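PDB 4F2N: superoxide dismutase from Leishmania major, which catalyses the dismutation of superoxide to oxygen and hydrogen peroxide, probably by cycling the bound iron between two oxidation states. Local coordinates for residues B[214-218]-B[219-223]; B[48-51]-B[52-56]; B[24-27]-B[28-31]. One frame throughout, in Å; residues are numbered along the deposited sequence.

Contact 1: B[214-218]-B[219-223]; sequences QIVDW and EFVCH
Asp217 reaches forward over the first turn of the helix that follows and takes up its N-H groups with both side-chain and backbone oxygens. Its CG lies anti to the backbone N (chi1 -177°), which puts the carboxylate beside the carbonyl carbon, facing the first turn. There OD1 accepts from Phe220 N at 3.2 Å; the donor comes from well above the carboxylate plane, though the bond itself is fairly straight at 159°. Of the backbone bonds, Val221 N donates to Asp217 O at 3.2 Å, and Phe220 N adds a weak second bond to the same oxygen. One residue on, Cys222 N donates to Trp218 O at 2.8 Å.

Apolar contacts gather on another side of the turn. Val221 runs alongside Trp218, both side chains pointing the same way, with its CB 3.9 Å from CE3 of the Trp218 indole. The valine meets that ring obliquely. Val216 supplies a flatter contact from within its own segment: its CG1 sits 3.6 Å above the indole plane, over the ring centre, and also touches CG2 of Val221 at 4.0 Å. Leu126 of helix 124-134 adjoins Trp218 and Val221, while Phe188 of strand 185-191 touches both valines.

Lys120 touches Asp217 and Glu219; separately, the Phe220 ring meets Phe110 of helix 96-113. An aspartate accepting from the N-H three residues ahead is the classic N-cap, here starting the last helix, 218-229, of the iron/manganese superoxide dismutase C-terminal domain.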
loop_
_atom_site.group_PDB
_atom_site.type_symbol
_atom_site.label_atom_id
_atom_site.label_comp_id
_atom_site.label_asym_id
_atom_site.label_seq_id
_atom_site.Cartn_x
_atom_site.Cartn_y
_atom_site.Cartn_z
ATOM N N GLN B 214 9.260 19.908 8.071
ATOM C CA GLN B 214 10.160 20.937 7.530
ATOM C C GLN B 214 9.710 21.486 6.187
ATOM O O GLN B 214 10.171 22.539 5.779
ATOM C CB GLN B 214 11.602 20.420 7.428
ATOM C CG GLN B 214 12.146 19.916 8.750
ATOM C CD GLN B 214 13.473 19.217 8.582
ATOM O OE1 GLN B 214 14.319 19.672 7.827
ATOM N NE2 GLN B 214 13.661 18.099 9.283
ATOM N N ILE B 215 8.810 20.788 5.495
ATOM C CA ILE B 215 8.345 21.295 4.200
ATOM C C ILE B 215 6.827 21.561 4.149
ATOM O O ILE B 215 6.279 21.780 3.068
ATOM C CB ILE B 215 8.742 20.392 2.998
ATOM C CG1 ILE B 215 8.207 18.949 3.176
ATOM C CG2 ILE B 215 10.242 20.429 2.740
ATOM C CD1 ILE B 215 8.249 18.145 1.889
ATOM N N VAL B 216 6.174 21.619 5.303
ATOM C CA VAL B 216 4.713 21.900 5.296
ATOM C C VAL B 216 4.463 23.389 5.058
ATOM O O VAL B 216 5.078 24.251 5.706
ATOM C CB VAL B 216 4.020 21.440 6.583
ATOM C CG1 VAL B 216 2.539 21.855 6.556
ATOM C CG2 VAL B 216 4.159 19.931 6.721
ATOM N N ASP B 217 3.592 23.679 4.091
ATOM C CA ASP B 217 3.147 25.032 3.847
ATOM C C ASP B 217 2.046 25.368 4.843
ATOM O O ASP B 217 0.852 25.116 4.591
ATOM C CB ASP B 217 2.653 25.190 2.391
ATOM C CG ASP B 217 2.244 26.627 2.059
ATOM O OD1 ASP B 217 2.097 27.448 2.983
ATOM O OD2 ASP B 217 2.060 26.936 0.868
ATOM N N TRP B 218 2.436 25.935 5.982
ATOM C CA TRP B 218 1.455 26.184 7.043
ATOM C C TRP B 218 0.513 27.331 6.721
ATOM O O TRP B 218 -0.575 27.436 7.299
ATOM C CB TRP B 218 2.139 26.409 8.393
ATOM C CG TRP B 218 2.762 25.183 9.008
ATOM C CD1 TRP B 218 4.118 24.956 9.281
ATOM C CD2 TRP B 218 2.064 23.983 9.486
ATOM N NE1 TRP B 218 4.291 23.729 9.883
ATOM C CE2 TRP B 218 3.094 23.094 10.024
ATOM C CE3 TRP B 218 0.731 23.579 9.528
ATOM C CZ2 TRP B 218 2.784 21.858 10.572
ATOM C CZ3 TRP B 218 0.425 22.316 10.080
ATOM C CH2 TRP B 218 1.434 21.476 10.582
ATOM N N GLU B 219 0.913 28.191 5.790
ATOM C CA GLU B 219 0.009 29.260 5.313
ATOM C C GLU B 219 -1.200 28.686 4.554
ATOM O O GLU B 219 -2.335 29.155 4.720
ATOM C CB GLU B 219 0.785 30.293 4.487
ATOM C CG GLU B 219 1.833 31.006 5.333
ATOM C CD GLU B 219 2.687 31.988 4.550
ATOM O OE1 GLU B 219 2.281 32.390 3.440
ATOM O OE2 GLU B 219 3.772 32.374 5.047
ATOM N N PHE B 220 -0.963 27.665 3.728
ATOM C CA PHE B 220 -2.067 27.002 3.051
ATOM C C PHE B 220 -2.933 26.282 4.077
ATOM O O PHE B 220 -4.154 26.341 4.001
ATOM C CB PHE B 220 -1.581 25.996 1.993
ATOM C CG PHE B 220 -2.679 25.158 1.434
ATOM C CD1 PHE B 220 -3.558 25.685 0.472
ATOM C CD2 PHE B 220 -2.864 23.844 1.875
ATOM C CE1 PHE B 220 -4.586 24.908 -0.042
ATOM C CE2 PHE B 220 -3.893 23.064 1.359
ATOM C CZ PHE B 220 -4.743 23.601 0.394
ATOM N N VAL B 221 -2.306 25.579 5.019
ATOM C CA VAL B 221 -3.069 24.856 6.047
ATOM C C VAL B 221 -3.944 25.875 6.816
ATOM O O VAL B 221 -5.121 25.624 7.074
ATOM C CB VAL B 221 -2.161 24.074 7.028
ATOM C CG1 VAL B 221 -3.001 23.371 8.087
ATOM C CG2 VAL B 221 -1.293 23.058 6.269
ATOM N N CYS B 222 -3.364 27.020 7.171
ATOM C CA CYS B 222 -4.137 28.036 7.906
ATOM C C CYS B 222 -5.294 28.619 7.072
ATOM O O CYS B 222 -6.397 28.834 7.592
ATOM C CB CYS B 222 -3.206 29.136 8.421
ATOM S SG CYS B 222 -4.046 30.313 9.509
ATOM N N HIS B 223 -5.040 28.880 5.786
ATOM C CA HIS B 223 -6.091 29.292 4.849
ATOM C C HIS B 223 -7.223 28.281 4.832
ATOM O O HIS B 223 -8.400 28.647 4.902
ATOM C CB HIS B 223 -5.526 29.476 3.433
ATOM C CG HIS B 223 -6.575 29.873 2.398
ATOM N ND1 HIS B 223 -7.010 31.147 2.255
ATOM C CD2 HIS B 223 -7.286 29.106 1.464
ATOM C CE1 HIS B 223 -7.941 31.194 1.271
ATOM N NE2 HIS B 223 -8.105 29.947 0.793
#

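Contact 2: B[48-51]-B[52-56]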
loop_
_atom_site.group_PDB
_atom_site.type_symbol
_atom_site.label_atom_id
_atom_site.label_comp_id
_atom_site.label_asym_id
_atom_site.label_seq_id
_atom_site.Cartn_x
_atom_site.Cartn_y
_atom_site.Cartn_z
ATOM N N PRO B 48 14.187 20.551 2.278
ATOM C CA PRO B 48 15.261 19.548 2.443
ATOM C C PRO B 48 14.806 18.093 2.559
ATOM O O PRO B 48 15.610 17.226 2.887
ATOM C CB PRO B 48 15.900 19.972 3.763
ATOM C CG PRO B 48 14.746 20.491 4.562
ATOM C CD PRO B 48 13.806 21.145 3.578
ATOM N N VAL B 49 13.533 17.823 2.302
ATOM C CA VAL B 49 12.951 16.510 2.620
ATOM C C VAL B 49 12.878 15.539 1.430
ATOM O O VAL B 49 13.341 14.399 1.549
ATOM C CB VAL B 49 11.585 16.669 3.320
ATOM C CG1 VAL B 49 10.897 15.313 3.562
ATOM C CG2 VAL B 49 11.798 17.435 4.625
ATOM N N MET B 50 12.325 16.000 0.308
ATOM C CA MET B 50 12.137 15.174 -0.902
ATOM C C MET B 50 13.145 15.482 -2.011
ATOM O O MET B 50 13.200 16.608 -2.476
ATOM C CB MET B 50 10.753 15.419 -1.488
ATOM C CG MET B 50 9.626 14.767 -0.685
ATOM S SD MET B 50 8.070 15.125 -1.512
ATOM C CE MET B 50 6.944 14.714 -0.189
ATOM N N SER B 51 13.868 14.463 -2.474
ATOM C CA SER B 51 14.821 14.617 -3.572
ATOM C C SER B 51 14.094 14.889 -4.895
ATOM O O SER B 51 12.905 14.593 -5.022
ATOM C CB SER B 51 15.639 13.336 -3.718
ATOM O OG SER B 51 14.802 12.302 -4.230
ATOM N N PRO B 52 14.818 15.445 -5.893
ATOM C CA PRO B 52 14.241 15.614 -7.226
ATOM C C PRO B 52 13.635 14.316 -7.775
ATOM O O PRO B 52 12.477 14.327 -8.243
ATOM C CB PRO B 52 15.450 16.098 -8.070
ATOM C CG PRO B 52 16.264 16.878 -7.068
ATOM C CD PRO B 52 16.147 16.107 -5.778
ATOM N N ARG B 53 14.369 13.203 -7.672
ATOM C CA ARG B 53 13.851 11.938 -8.207
ATOM C C ARG B 53 12.618 11.458 -7.428
ATOM O O ARG B 53 11.666 10.975 -8.041
ATOM C CB ARG B 53 14.941 10.858 -8.305
ATOM C CG ARG B 53 14.445 9.489 -8.782
ATOM C CD ARG B 53 13.785 9.578 -10.156
ATOM N NE ARG B 53 13.730 8.289 -10.848
ATOM C CZ ARG B 53 13.339 8.146 -12.111
ATOM N NH1 ARG B 53 12.994 9.216 -12.826
ATOM N NH2 ARG B 53 13.339 6.946 -12.680
ATOM N N GLN B 54 12.609 11.609 -6.104
ATOM C CA GLN B 54 11.402 11.210 -5.324
ATOM C C GLN B 54 10.179 11.985 -5.791
ATOM O O GLN B 54 9.075 11.409 -5.955
ATOM C CB GLN B 54 11.630 11.427 -3.818
ATOM C CG GLN B 54 10.426 11.194 -2.922
ATOM C CD GLN B 54 10.065 9.716 -2.804
ATOM O OE1 GLN B 54 10.528 9.014 -1.890
ATOM N NE2 GLN B 54 9.258 9.231 -3.743
ATOM N N LEU B 55 10.344 13.286 -6.013
ATOM C CA LEU B 55 9.195 14.104 -6.447
ATOM C C LEU B 55 8.803 13.770 -7.878
ATOM O O LEU B 55 7.609 13.729 -8.208
ATOM C CB LEU B 55 9.477 15.613 -6.334
ATOM C CG LEU B 55 8.340 16.534 -6.801
ATOM C CD1 LEU B 55 7.069 16.299 -5.977
ATOM C CD2 LEU B 55 8.757 17.989 -6.706
ATOM N N GLU B 56 9.803 13.542 -8.724
ATOM C CA GLU B 56 9.550 13.218 -10.136
ATOM C C GLU B 56 8.713 11.934 -10.264
ATOM O O GLU B 56 7.720 11.894 -11.014
ATOM C CB GLU B 56 10.860 13.072 -10.914
ATOM C CG GLU B 56 10.649 12.685 -12.365
ATOM C CD GLU B 56 11.924 12.530 -13.161
ATOM O OE1 GLU B 56 13.005 12.181 -12.608
ATOM O OE2 GLU B 56 11.830 12.747 -14.384
#
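Pro52 follows Ser51, whose OG and O take the first N-H groups of the helix, and its own ring nitrogen has no N-H to offer. It therefore suits a first turn in which the leading amides lack helical partners.

Arg53 turns its guanidinium away from Ser51 and along the helix. NH1 makes a salt bridge to Glu56 OE1 at 3.0 Å, weak as a hydrogen bond, while NH2 pairs with Glu202 of the second subunit, carrying this helix end to the dimer interface.

Gln54 N then donates to Ser51 OG (3.0 Å, 160°). The hydroxyl oxygen can meet it because chi1 of 70° places OG between the serine's N and carbonyl carbon; OG is also hydrogen-bonded to Asp200. Gln54 CB lies 3.3 Å from Ser51 OG, after which the chain bends and leads its amide elsewhere, to weak bonds with His195 O and Asp200 N.

Leu55 N donates to Ser51 O at 3.0 Å, and Glu56 N bonds to Pro52 O. The side chain of Leu55 packs on Trp112.

Serine as N-cap with proline next is a common helix start. It begins helix 52-71, which carries the iron ligand His58, and its Gln54 also touches the backbone of a second ligand, His195.

Contact 3: B[24-27]-B[28-31]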
loop_
_atom_site.group_PDB
_atom_site.type_symbol
_atom_site.label_atom_id
_atom_site.label_comp_id
_atom_site.label_asym_id
_atom_site.label_seq_id
_atom_site.Cartn_x
_atom_site.Cartn_y
_atom_site.Cartn_z
ATOM N N HIS B 24 -16.388 23.213 -1.131
ATOM C CA HIS B 24 -15.464 22.188 -1.634
ATOM C C HIS B 24 -14.119 22.456 -1.050
ATOM O O HIS B 24 -13.752 23.625 -0.827
ATOM C CB HIS B 24 -15.376 22.202 -3.164
ATOM C CG HIS B 24 -16.681 21.879 -3.852
ATOM N ND1 HIS B 24 -17.564 22.823 -4.189
ATOM C CD2 HIS B 24 -17.236 20.660 -4.260
ATOM C CE1 HIS B 24 -18.639 22.250 -4.776
ATOM N NE2 HIS B 24 -18.428 20.935 -4.832
ATOM N N THR B 25 -13.361 21.387 -0.802
ATOM C CA THR B 25 -12.016 21.544 -0.262
ATOM C C THR B 25 -11.073 22.186 -1.302
ATOM O O THR B 25 -10.275 23.085 -0.957
ATOM C CB THR B 25 -11.469 20.191 0.238
ATOM O OG1 THR B 25 -12.225 19.787 1.381
ATOM C CG2 THR B 25 -10.023 20.314 0.665
ATOM N N LEU B 26 -11.146 21.702 -2.548
ATOM C CA LEU B 26 -10.388 22.309 -3.671
ATOM C C LEU B 26 -11.332 22.676 -4.818
ATOM O O LEU B 26 -11.412 21.934 -5.812
ATOM C CB LEU B 26 -9.326 21.319 -4.198
ATOM C CG LEU B 26 -8.215 20.898 -3.227
ATOM C CD1 LEU B 26 -7.295 19.861 -3.884
ATOM C CD2 LEU B 26 -7.458 22.129 -2.734
ATOM N N PRO B 27 -12.038 23.819 -4.707
ATOM C CA PRO B 27 -13.033 24.115 -5.749
ATOM C C PRO B 27 -12.448 24.326 -7.143
ATOM O O PRO B 27 -13.164 24.153 -8.122
ATOM C CB PRO B 27 -13.702 25.420 -5.272
ATOM C CG PRO B 27 -12.828 25.950 -4.199
ATOM C CD PRO B 27 -12.037 24.821 -3.622
ATOM N N HIS B 28 -11.169 24.697 -7.235
ATOM C CA HIS B 28 -10.505 24.857 -8.546
ATOM C C HIS B 28 -10.131 23.520 -9.180
ATOM O O HIS B 28 -9.820 23.472 -10.373
ATOM C CB HIS B 28 -9.250 25.673 -8.364
ATOM C CG HIS B 28 -8.285 25.007 -7.441
ATOM N ND1 HIS B 28 -8.368 25.135 -6.081
ATOM C CD2 HIS B 28 -7.279 24.065 -7.693
ATOM C CE1 HIS B 28 -7.408 24.382 -5.509
ATOM N NE2 HIS B 28 -6.743 23.715 -6.496
ATOM N N LEU B 29 -10.150 22.431 -8.404
ATOM C CA LEU B 29 -9.808 21.098 -8.953
ATOM C C LEU B 29 -10.975 20.449 -9.690
ATOM O O LEU B 29 -11.913 19.946 -9.079
ATOM C CB LEU B 29 -9.218 20.148 -7.886
ATOM C CG LEU B 29 -8.428 18.955 -8.458
ATOM C CD1 LEU B 29 -7.080 19.419 -8.992
ATOM C CD2 LEU B 29 -8.223 17.868 -7.409
ATOM N N ARG B 30 -10.895 20.433 -11.021
ATOM C CA ARG B 30 -12.071 20.103 -11.841
ATOM C C ARG B 30 -11.815 19.020 -12.869
ATOM O O ARG B 30 -10.679 18.629 -13.089
ATOM C CB ARG B 30 -12.650 21.360 -12.506
ATOM C CG ARG B 30 -12.975 22.442 -11.481
ATOM C CD ARG B 30 -14.147 23.323 -11.844
ATOM N NE ARG B 30 -14.638 23.945 -10.617
ATOM C CZ ARG B 30 -15.910 23.997 -10.239
ATOM N NH1 ARG B 30 -16.871 23.486 -11.011
ATOM N NH2 ARG B 30 -16.218 24.589 -9.089
ATOM N N TYR B 31 -12.894 18.503 -13.447
ATOM C CA TYR B 31 -12.843 17.541 -14.561
ATOM C C TYR B 31 -13.115 18.280 -15.903
ATOM O O TYR B 31 -13.947 19.159 -15.920
ATOM C CB TYR B 31 -13.885 16.441 -14.328
ATOM C CG TYR B 31 -13.741 15.289 -15.284
ATOM C CD1 TYR B 31 -12.912 14.201 -14.978
ATOM C CD2 TYR B 31 -14.402 15.299 -16.522
ATOM C CE1 TYR B 31 -12.761 13.158 -15.872
ATOM C CE2 TYR B 31 -14.257 14.252 -17.414
ATOM C CZ TYR B 31 -13.429 13.196 -17.089
ATOM O OH TYR B 31 -13.290 12.159 -17.977
#
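A chi1 of 61° sets CG of His28 between its own backbone N and carbonyl carbon, folding the imidazole back over Leu26, whose carbonyl oxygen lies over one face of the ring. CE1 makes the closest side-chain contact, 3.6 Å from CD2 of Leu26, and the two groups cross at a slant. For Arg30, chi1 of -55° puts CG beside the backbone N; a bend at chi2 then returns the guanidinium to Pro27.

There the carbonyl oxygen of Pro27 takes two N-H groups from one arginine. NE donates at 2.9 Å, almost in line with the C=O bond but somewhat tilted from the guanidinium plane, and NH2 adds a weak bond at 3.2 Å. NH1 is held by Gly79 O, so the group is fixed between two backbone carbonyls.

The backbone beneath is a type I beta turn from Leu26 to Leu29, with Pro27 in its second position, where the ring's restricted phi fits well. Leu29 N closes it onto Leu26 O at 2.9 Å. The turn bends the N-terminal segment sharply on its way to helix 52-71, the first helix of the alpha-hairpin part of this iron/manganese superoxide dismutase fold.

On the buried side, Leu26 and Leu29 lie next to each other and point the same way, their CB atoms 3.9 Å apart. Leu29 continues onto Ile82 of helix 82-89 and onto His105 and Ser109 of helix 96-113. Glu83 accepts from the backbone N of both Thr25 and Leu26, while Pro27 rests on Arg227 of helix 218-229.

How the contacts relate
From the N terminus the chain first bends sharply at contact 3 (24-31), then starts helix 52-71 at contact 2 (48-56), and only near its end starts helix 218-229 at contact 1 (214-223). The three follow in series; none nests in or crosses another, and each closes a local turn. Space brings distant parts together: Pro48 and Val49 of contact 2 pack against Gln214 and Ile215 of contact 1, joining the loops before the first and last helices. Contact 3 does not touch contact 1, yet Thr25 and Phe220 both rest on Phe110 of helix 96-113. Contacts 2 and 3 stay about 15 Å apart at their nearest atoms.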